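Local coordinates for putative thioesterase (PDB 3CJY), which probably hydrolyses acyl-CoA thioesters as a double-hotdog thioesterase, and binds a calcium ion, at residues A33-V47 against L61-L75. Residues are numbered along the deposited sequence; the frame is centred on the assembly and turned at random. Where two conformers were deposited one is given.
Sequences AYLFGGASMALALDV and LQFVSFTPLGSVLDL
The carbonyl oxygen of T67 takes the backbone N-H of L35 almost head-on, N to O 2.9 Å with a C=O...N angle of 165°. Two residues along, L69 N donates to A33 O, arriving from above the carbonyl plane, and a water bridges L35 O to T67 N, on the same pair of residues as the first bond. This single bridge, Y34 beside P68, ties the short strand 34-35 to the loop between strands 61-63 and 72-75. Beside it, F66 sets the CD1-CE1 edge of its ring over the face of Y34, a T-shaped pair with centroids 4.8 Å apart and planes at 66°. In this one of its two modelled conformers, Y34 holds CG between its own backbone N and carbonyl carbon (chi1 47°), which turns the ring toward F66.

Further in, F63 slips under the first turn of helix 37-47: its CZ lies 3.5 Å from G37 CA, while S40 CB meets the ring at its edge and L61 CD2 lies over one face. With an alanine in place of F63, G37 and S40 would probably lose their aromatic neighbour and a gap would open beneath the start of the helix. L61 CD1 reaches M41 CA and A44 CB, and the bent selenomethionine chain of M41, in one of its two conformers, brings CE to 3.9 Å from L61 CB. L73 CD2 touches both L35 CD2 (3.6 Å) and L43 CD1; L75 CD2 packs against L43 CB and V47 CG2. V47 O accepts a bond from T51, a calcium ligand. Apolar packing of helix 37-47 on strands 61-63 and 72-75 is the hallmark of the hotdog fold, a central helix wrapped by an antiparallel sheet.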
ATOM      1  N   ALA A  33       4.836  -0.563 -26.037  1.00 19.54           N
ATOM      2  CA  ALA A  33       5.889  -1.258 -25.318  1.00 17.23           C
ATOM      3  C   ALA A  33       6.494  -0.270 -24.346  1.00 16.38           C
ATOM      4  O   ALA A  33       7.136   0.725 -24.754  1.00 17.17           O
ATOM      5  CB  ALA A  33       6.913  -1.757 -26.254  1.00 15.80           C
ATOM      6  N   TYR A  34       6.323  -0.547 -23.061  0.70 16.18           N
ATOM      7  CA  TYR A  34       6.867   0.320 -22.023  0.70 15.81           C
ATOM      8  C   TYR A  34       7.335  -0.545 -20.874  0.70 15.25           C
ATOM      9  O   TYR A  34       6.947  -1.714 -20.739  0.70 14.85           O
ATOM     10  CB  TYR A  34       5.834   1.366 -21.559  0.70 17.19           C
ATOM     11  CG  TYR A  34       4.494   0.739 -21.297  0.70 17.08           C
ATOM     12  CD1 TYR A  34       4.168   0.210 -20.046  0.70 22.22           C
ATOM     13  CD2 TYR A  34       3.565   0.618 -22.328  0.70 19.81           C
ATOM     14  CE1 TYR A  34       2.954  -0.410 -19.836  0.70 21.55           C
ATOM     15  CE2 TYR A  34       2.359   0.008 -22.120  0.70 20.84           C
ATOM     16  CZ  TYR A  34       2.065  -0.516 -20.883  0.70 22.14           C
ATOM     17  OH  TYR A  34       0.829  -1.100 -20.723  0.70 23.57           O
ATOM     18  N   LEU A  35       8.179   0.054 -20.060  1.00 15.25           N
ATOM     19  CA  LEU A  35       8.729  -0.580 -18.880  1.00 14.39           C
ATOM     20  C   LEU A  35       7.602  -1.036 -17.962  1.00 14.28           C
ATOM     21  O   LEU A  35       6.682  -0.276 -17.606  1.00 13.19           O
ATOM     22  CB  LEU A  35       9.679   0.384 -18.148  1.00 15.61           C
ATOM     23  CG  LEU A  35      10.360  -0.135 -16.878  1.00 13.97           C
ATOM     24  CD1 LEU A  35      11.279  -1.330 -17.133  1.00 15.45           C
ATOM     25  CD2 LEU A  35      11.139   1.033 -16.232  1.00 14.18           C
ATOM     26  N   PHE A  36       7.675  -2.332 -17.671  1.00 13.52           N
ATOM     27  CA  PHE A  36       6.779  -3.006 -16.738  1.00 14.21           C
ATOM     28  C   PHE A  36       6.819  -2.312 -15.371  1.00 14.85           C
ATOM     29  O   PHE A  36       7.876  -2.059 -14.819  1.00 14.40           O
ATOM     30  CB  PHE A  36       7.205  -4.496 -16.654  1.00 13.05           C
ATOM     31  CG  PHE A  36       6.395  -5.340 -15.721  1.00 14.16           C
ATOM     32  CD1 PHE A  36       5.026  -5.249 -15.663  1.00 16.24           C
ATOM     33  CD2 PHE A  36       7.049  -6.289 -14.948  1.00 16.51           C
ATOM     34  CE1 PHE A  36       4.293  -6.080 -14.807  1.00 16.17           C
ATOM     35  CE2 PHE A  36       6.336  -7.109 -14.078  1.00 16.06           C
ATOM     36  CZ  PHE A  36       4.959  -7.007 -14.039  1.00 16.09           C
ATOM     37  N   GLY A  37       5.633  -2.016 -14.841  1.00 15.34           N
ATOM     38  CA  GLY A  37       5.524  -1.335 -13.553  1.00 15.75           C
ATOM     39  C   GLY A  37       6.267  -2.064 -12.453  1.00 14.87           C
ATOM     40  O   GLY A  37       6.976  -1.440 -11.664  1.00 14.35           O
ATOM     41  N   GLY A  38       6.084  -3.391 -12.411  1.00 14.50           N
ATOM     42  CA  GLY A  38       6.747  -4.210 -11.420  1.00 14.03           C
ATOM     43  C   GLY A  38       8.248  -4.140 -11.506  1.00 13.32           C
ATOM     44  O   GLY A  38       8.966  -4.249 -10.494  1.00 13.33           O
ATOM     45  N   ALA A  39       8.734  -3.976 -12.731  1.00 12.59           N
ATOM     46  CA  ALA A  39      10.197  -3.846 -12.952  1.00 12.07           C
ATOM     47  C   ALA A  39      10.645  -2.496 -12.416  1.00 13.07           C
ATOM     48  O   ALA A  39      11.705  -2.367 -11.879  1.00 12.43           O
ATOM     49  CB  ALA A  39      10.565  -3.963 -14.432  1.00 11.27           C
ATOM     50  N   SER A  40       9.810  -1.495 -12.570  1.00 14.04           N
ATOM     51  CA  SER A  40      10.115  -0.169 -12.023  1.00 14.97           C
ATOM     52  C   SER A  40      10.274  -0.284 -10.500  1.00 14.57           C
ATOM     53  O   SER A  40      11.230   0.258  -9.927  1.00 15.07           O
ATOM     54  CB  SER A  40       9.032   0.844 -12.374  1.00 14.79           C
ATOM     55  OG  SER A  40       9.119   1.147 -13.765  1.00 15.70           O
HETATM   56  N   MSE A  41       9.306  -0.941  -9.883  1.00 14.61           N
HETATM   57  CA  MSE A  41       9.356  -1.157  -8.442  0.50 13.98           C
HETATM   58  C   MSE A  41      10.608  -1.953  -8.067  1.00 14.56           C
HETATM   59  O   MSE A  41      11.384  -1.542  -7.175  1.00 15.08           O
HETATM   60  CB  MSE A  41       8.111  -1.829  -7.883  0.50 14.39           C
HETATM   61  CG  MSE A  41       8.355  -2.212  -6.440  0.50 12.82           C
HETATM   62 SE   MSE A  41       8.483  -0.665  -5.193  0.38 13.65          SE
HETATM   63  CE  MSE A  41       6.576  -0.407  -5.030  0.50 10.52           C
ATOM     64  N   ALA A  42      10.869  -3.037  -8.779  1.00 14.04           N
ATOM     65  CA  ALA A  42      12.052  -3.872  -8.539  1.00 13.81           C
ATOM     66  C   ALA A  42      13.335  -3.061  -8.555  1.00 13.64           C
ATOM     67  O   ALA A  42      14.205  -3.205  -7.703  1.00 14.83           O
ATOM     68  CB  ALA A  42      12.127  -4.999  -9.553  1.00 13.50           C
ATOM     69  N   LEU A  43      13.453  -2.194  -9.563  1.00 13.68           N
ATOM     70  CA  LEU A  43      14.633  -1.353  -9.770  1.00 13.79           C
ATOM     71  C   LEU A  43      14.763  -0.334  -8.661  1.00 14.35           C
ATOM     72  O   LEU A  43      15.844  -0.071  -8.154  1.00 15.68           O
ATOM     73  CB  LEU A  43      14.563  -0.686 -11.154  1.00 13.89           C
ATOM     74  CG  LEU A  43      14.918  -1.547 -12.375  1.00 13.08           C
ATOM     75  CD1 LEU A  43      14.308  -1.051 -13.698  1.00 14.09           C
ATOM     76  CD2 LEU A  43      16.450  -1.681 -12.498  1.00 13.72           C
ATOM     77  N   ALA A  44      13.638   0.222  -8.268  1.00 15.29           N
ATOM     78  CA  ALA A  44      13.661   1.235  -7.198  1.00 15.73           C
ATOM     79  C   ALA A  44      14.140   0.574  -5.899  1.00 15.44           C
ATOM     80  O   ALA A  44      14.997   1.117  -5.144  1.00 15.02           O
ATOM     81  CB  ALA A  44      12.277   1.861  -7.050  1.00 14.64           C
ATOM     82  N   LEU A  45      13.617  -0.620  -5.629  1.00 15.38           N
ATOM     83  CA  LEU A  45      13.999  -1.316  -4.422  1.00 16.15           C
ATOM     84  C   LEU A  45      15.431  -1.795  -4.446  1.00 16.23           C
ATOM     85  O   LEU A  45      16.106  -1.824  -3.418  1.00 17.34           O
ATOM     86  CB  LEU A  45      13.094  -2.503  -4.176  1.00 15.57           C
ATOM     87  CG  LEU A  45      11.591  -2.263  -4.002  1.00 18.33           C
ATOM     88  CD1 LEU A  45      10.895  -3.629  -3.868  1.00 17.69           C
ATOM     89  CD2 LEU A  45      11.334  -1.363  -2.801  1.00 23.14           C
ATOM     90  N   ASP A  46      15.899  -2.130  -5.642  0.50 16.78           N
ATOM     91  CA  ASP A  46      17.249  -2.640  -5.840  0.50 16.71           C
ATOM     92  C   ASP A  46      18.267  -1.530  -5.526  0.50 16.50           C
ATOM     93  O   ASP A  46      19.150  -1.706  -4.696  0.50 16.06           O
ATOM     94  CB  ASP A  46      17.431  -3.170  -7.277  0.50 17.28           C
ATOM     95  CG  ASP A  46      18.731  -3.943  -7.458  0.50 18.33           C
ATOM     96  OD1 ASP A  46      18.816  -5.088  -6.972  0.50 21.95           O
ATOM     97  OD2 ASP A  46      19.659  -3.422  -8.093  0.50 20.51           O
ATOM     98  N   VAL A  47      18.057  -0.367  -6.127  1.00 16.26           N
ATOM     99  CA  VAL A  47      18.988   0.775  -5.978  1.00 15.09           C
ATOM    100  C   VAL A  47      18.988   1.298  -4.531  1.00 14.85           C
ATOM    101  O   VAL A  47      20.023   1.720  -4.006  1.00 15.12           O
ATOM    102  CB  VAL A  47      18.750   1.902  -7.043  1.00 14.81           C
ATOM    103  CG1 VAL A  47      18.969   1.319  -8.418  1.00 14.48           C
ATOM    104  CG2 VAL A  47      17.362   2.597  -6.939  1.00 12.90           C
ATOM    105  N   LEU A  61       5.502   3.220  -4.745  1.00 15.12           N
ATOM    106  CA  LEU A  61       5.963   3.981  -5.920  1.00 15.02           C
ATOM    107  C   LEU A  61       4.749   4.503  -6.669  1.00 14.85           C
ATOM    108  O   LEU A  61       3.786   3.756  -6.870  1.00 14.67           O
ATOM    109  CB  LEU A  61       6.811   3.051  -6.781  1.00 14.84           C
ATOM    110  CG  LEU A  61       7.479   3.473  -8.098  1.00 15.79           C
ATOM    111  CD1 LEU A  61       8.635   2.558  -8.395  1.00 17.37           C
ATOM    112  CD2 LEU A  61       6.467   3.459  -9.246  1.00 19.21           C
ATOM    113  N   GLN A  62       4.810   5.785  -7.027  1.00 15.42           N
ATOM    114  CA  GLN A  62       3.744   6.474  -7.771  1.00 16.32           C
ATOM    115  C   GLN A  62       4.189   6.656  -9.190  1.00 15.35           C
ATOM    116  O   GLN A  62       5.294   7.117  -9.423  1.00 13.89           O
ATOM    117  CB  GLN A  62       3.459   7.871  -7.177  1.00 17.52           C
ATOM    118  CG  GLN A  62       3.387   7.867  -5.674  1.00 23.32           C
ATOM    119  CD  GLN A  62       2.231   7.004  -5.139  1.00 30.04           C
ATOM    120  OE1 GLN A  62       1.081   7.147  -5.594  1.00 34.61           O
ATOM    121  NE2 GLN A  62       2.529   6.120  -4.150  1.00 32.56           N
ATOM    122  N   PHE A  63       3.366   6.233 -10.146  1.00 15.42           N
ATOM    123  CA  PHE A  63       3.708   6.371 -11.565  1.00 17.05           C
ATOM    124  C   PHE A  63       3.210   7.710 -12.077  1.00 17.75           C
ATOM    125  O   PHE A  63       2.007   8.005 -12.006  1.00 18.19           O
ATOM    126  CB  PHE A  63       3.103   5.252 -12.419  1.00 16.38           C
ATOM    127  CG  PHE A  63       3.615   3.869 -12.084  1.00 16.77           C
ATOM    128  CD1 PHE A  63       4.921   3.514 -12.409  1.00 19.03           C
ATOM    129  CD2 PHE A  63       2.804   2.948 -11.466  1.00 16.44           C
ATOM    130  CE1 PHE A  63       5.409   2.267 -12.114  1.00 21.08           C
ATOM    131  CE2 PHE A  63       3.282   1.692 -11.169  1.00 17.88           C
ATOM    132  CZ  PHE A  63       4.576   1.353 -11.486  1.00 18.30           C
ATOM    133  N   VAL A  64       4.129   8.490 -12.626  1.00 17.90           N
ATOM    134  CA  VAL A  64       3.849   9.831 -13.101  1.00 19.50           C
ATOM    135  C   VAL A  64       3.696   9.850 -14.598  1.00 20.74           C
ATOM    136  O   VAL A  64       2.820  10.512 -15.137  1.00 20.78           O
ATOM    137  CB  VAL A  64       4.957  10.795 -12.652  1.00 18.83           C
ATOM    138  CG1 VAL A  64       4.702  12.226 -13.196  1.00 19.39           C
ATOM    139  CG2 VAL A  64       5.104  10.795 -11.103  1.00 18.80           C
ATOM    140  N   SER A  65       4.561   9.089 -15.259  0.50 21.26           N
ATOM    141  CA  SER A  65       4.581   9.000 -16.721  0.50 21.68           C
ATOM    142  C   SER A  65       5.178   7.678 -17.181  0.50 22.08           C
ATOM    143  O   SER A  65       5.817   6.963 -16.411  0.50 22.20           O
ATOM    144  CB  SER A  65       5.382  10.153 -17.313  0.50 21.96           C
ATOM    145  OG  SER A  65       5.381  10.105 -18.725  0.50 22.97           O
ATOM    146  N   PHE A  66       4.997   7.395 -18.465  1.00 22.37           N
ATOM    147  CA  PHE A  66       5.455   6.142 -19.076  1.00 22.67           C
ATOM    148  C   PHE A  66       6.909   6.191 -19.487  1.00 20.93           C
ATOM    149  O   PHE A  66       7.443   7.239 -19.855  1.00 22.10           O
ATOM    150  CB  PHE A  66       4.613   5.754 -20.324  1.00 23.27           C
ATOM    151  CG  PHE A  66       3.293   5.112 -20.008  1.00 28.52           C
ATOM    152  CD1 PHE A  66       3.215   3.758 -19.703  1.00 32.53           C
ATOM    153  CD2 PHE A  66       2.113   5.844 -20.060  1.00 32.88           C
ATOM    154  CE1 PHE A  66       1.989   3.138 -19.417  1.00 33.81           C
ATOM    155  CE2 PHE A  66       0.873   5.231 -19.767  1.00 34.34           C
ATOM    156  CZ  PHE A  66       0.820   3.868 -19.456  1.00 35.00           C
ATOM    157  N   THR A  67       7.543   5.023 -19.400  1.00 20.02           N
ATOM    158  CA  THR A  67       8.925   4.834 -19.835  1.00 19.24           C
ATOM    159  C   THR A  67       8.912   3.918 -21.077  1.00 19.04           C
ATOM    160  O   THR A  67       8.774   2.715 -20.973  1.00 18.34           O
ATOM    161  CB  THR A  67       9.805   4.238 -18.752  1.00 19.45           C
ATOM    162  OG1 THR A  67       9.678   5.048 -17.585  1.00 19.10           O
ATOM    163  CG2 THR A  67      11.282   4.184 -19.193  1.00 18.38           C
ATOM    164  N   PRO A  68       9.009   4.514 -22.257  1.00 18.30           N
ATOM    165  CA  PRO A  68       8.984   3.720 -23.458  1.00 18.01           C
ATOM    166  C   PRO A  68      10.116   2.728 -23.567  1.00 17.90           C
ATOM    167  O   PRO A  68      11.223   2.925 -23.042  1.00 17.19           O
ATOM    168  CB  PRO A  68       9.136   4.774 -24.572  1.00 19.61           C
ATOM    169  CG  PRO A  68       8.827   6.090 -23.922  1.00 19.35           C
ATOM    170  CD  PRO A  68       9.251   5.936 -22.521  1.00 18.86           C
ATOM    171  N   LEU A  69       9.831   1.630 -24.248  1.00 16.57           N
ATOM    172  CA  LEU A  69      10.893   0.689 -24.610  1.00 16.17           C
ATOM    173  C   LEU A  69      12.053   1.450 -25.234  1.00 15.62           C
ATOM    174  O   LEU A  69      11.865   2.322 -26.089  1.00 15.65           O
ATOM    175  CB  LEU A  69      10.384  -0.304 -25.649  1.00 16.24           C
ATOM    176  CG  LEU A  69      11.324  -1.319 -26.265  1.00 15.98           C
ATOM    177  CD1 LEU A  69      11.932  -2.311 -25.240  1.00 16.97           C
ATOM    178  CD2 LEU A  69      10.532  -2.073 -27.360  1.00 18.15           C
ATOM    179  N   GLY A  70      13.250   1.101 -24.804  1.00 17.03           N
ATOM    180  CA  GLY A  70      14.450   1.692 -25.332  1.00 18.07           C
ATOM    181  C   GLY A  70      14.974   2.921 -24.599  1.00 18.74           C
ATOM    182  O   GLY A  70      16.081   3.402 -24.895  1.00 19.03           O
ATOM    183  N   SER A  71      14.181   3.457 -23.677  1.00 18.70           N
ATOM    184  CA  SER A  71      14.623   4.622 -22.896  1.00 19.43           C
ATOM    185  C   SER A  71      15.723   4.245 -21.928  1.00 18.76           C
ATOM    186  O   SER A  71      15.855   3.103 -21.493  1.00 16.97           O
ATOM    187  CB  SER A  71      13.528   5.176 -21.966  1.00 19.56           C
ATOM    188  OG  SER A  71      12.221   5.183 -22.503  1.00 23.48           O
ATOM    189  N   VAL A  72      16.489   5.258 -21.566  1.00 18.00           N
ATOM    190  CA  VAL A  72      17.440   5.140 -20.479  1.00 18.32           C
ATOM    191  C   VAL A  72      16.693   5.713 -19.268  1.00 17.75           C
ATOM    192  O   VAL A  72      16.249   6.881 -19.260  1.00 18.31           O
ATOM    193  CB  VAL A  72      18.769   5.900 -20.701  1.00 19.12           C
ATOM    194  CG1 VAL A  72      19.593   5.868 -19.413  1.00 18.46           C
ATOM    195  CG2 VAL A  72      19.567   5.310 -21.878  1.00 18.54           C
ATOM    196  N   LEU A  73      16.582   4.872 -18.262  1.00 17.23           N
ATOM    197  CA  LEU A  73      15.921   5.217 -17.009  1.00 16.53           C
ATOM    198  C   LEU A  73      17.022   5.570 -16.040  1.00 16.73           C
ATOM    199  O   LEU A  73      17.904   4.773 -15.781  1.00 16.21           O
ATOM    200  CB  LEU A  73      15.092   4.042 -16.459  1.00 16.33           C
ATOM    201  CG  LEU A  73      14.439   4.196 -15.068  1.00 14.77           C
ATOM    202  CD1 LEU A  73      13.476   5.390 -15.133  1.00 14.54           C
ATOM    203  CD2 LEU A  73      13.768   2.880 -14.564  1.00 17.09           C
ATOM    204  N   ASP A  74      16.979   6.794 -15.549  1.00 17.38           N
ATOM    205  CA  ASP A  74      17.909   7.248 -14.514  1.00 17.22           C
ATOM    206  C   ASP A  74      17.214   7.099 -13.171  1.00 16.54           C
ATOM    207  O   ASP A  74      16.069   7.500 -13.028  1.00 16.44           O
ATOM    208  CB  ASP A  74      18.273   8.707 -14.738  1.00 18.55           C
ATOM    209  CG  ASP A  74      19.110   8.906 -15.992  1.00 18.63           C
ATOM    210  OD1 ASP A  74      20.151   8.235 -16.088  1.00 22.62           O
ATOM    211  OD2 ASP A  74      18.753   9.733 -16.855  1.00 19.61           O
ATOM    212  N   LEU A  75      17.891   6.498 -12.203  1.00 15.60           N
ATOM    213  CA  LEU A  75      17.353   6.402 -10.858  1.00 17.08           C
ATOM    214  C   LEU A  75      18.257   7.129  -9.896  1.00 16.99           C
ATOM    215  O   LEU A  75      19.469   6.952  -9.917  1.00 16.78           O
ATOM    216  CB  LEU A  75      17.172   4.960 -10.419  1.00 16.96           C
ATOM    217  CG  LEU A  75      16.323   4.029 -11.274  1.00 19.66           C
ATOM    218  CD1 LEU A  75      17.223   3.167 -12.158  1.00 20.61           C
ATOM    219  CD2 LEU A  75      15.519   3.125 -10.378  1.00 20.98           C
TER
HETATM  220  O   HOH W   1       6.286   2.571 -18.014  1.00 22.44           O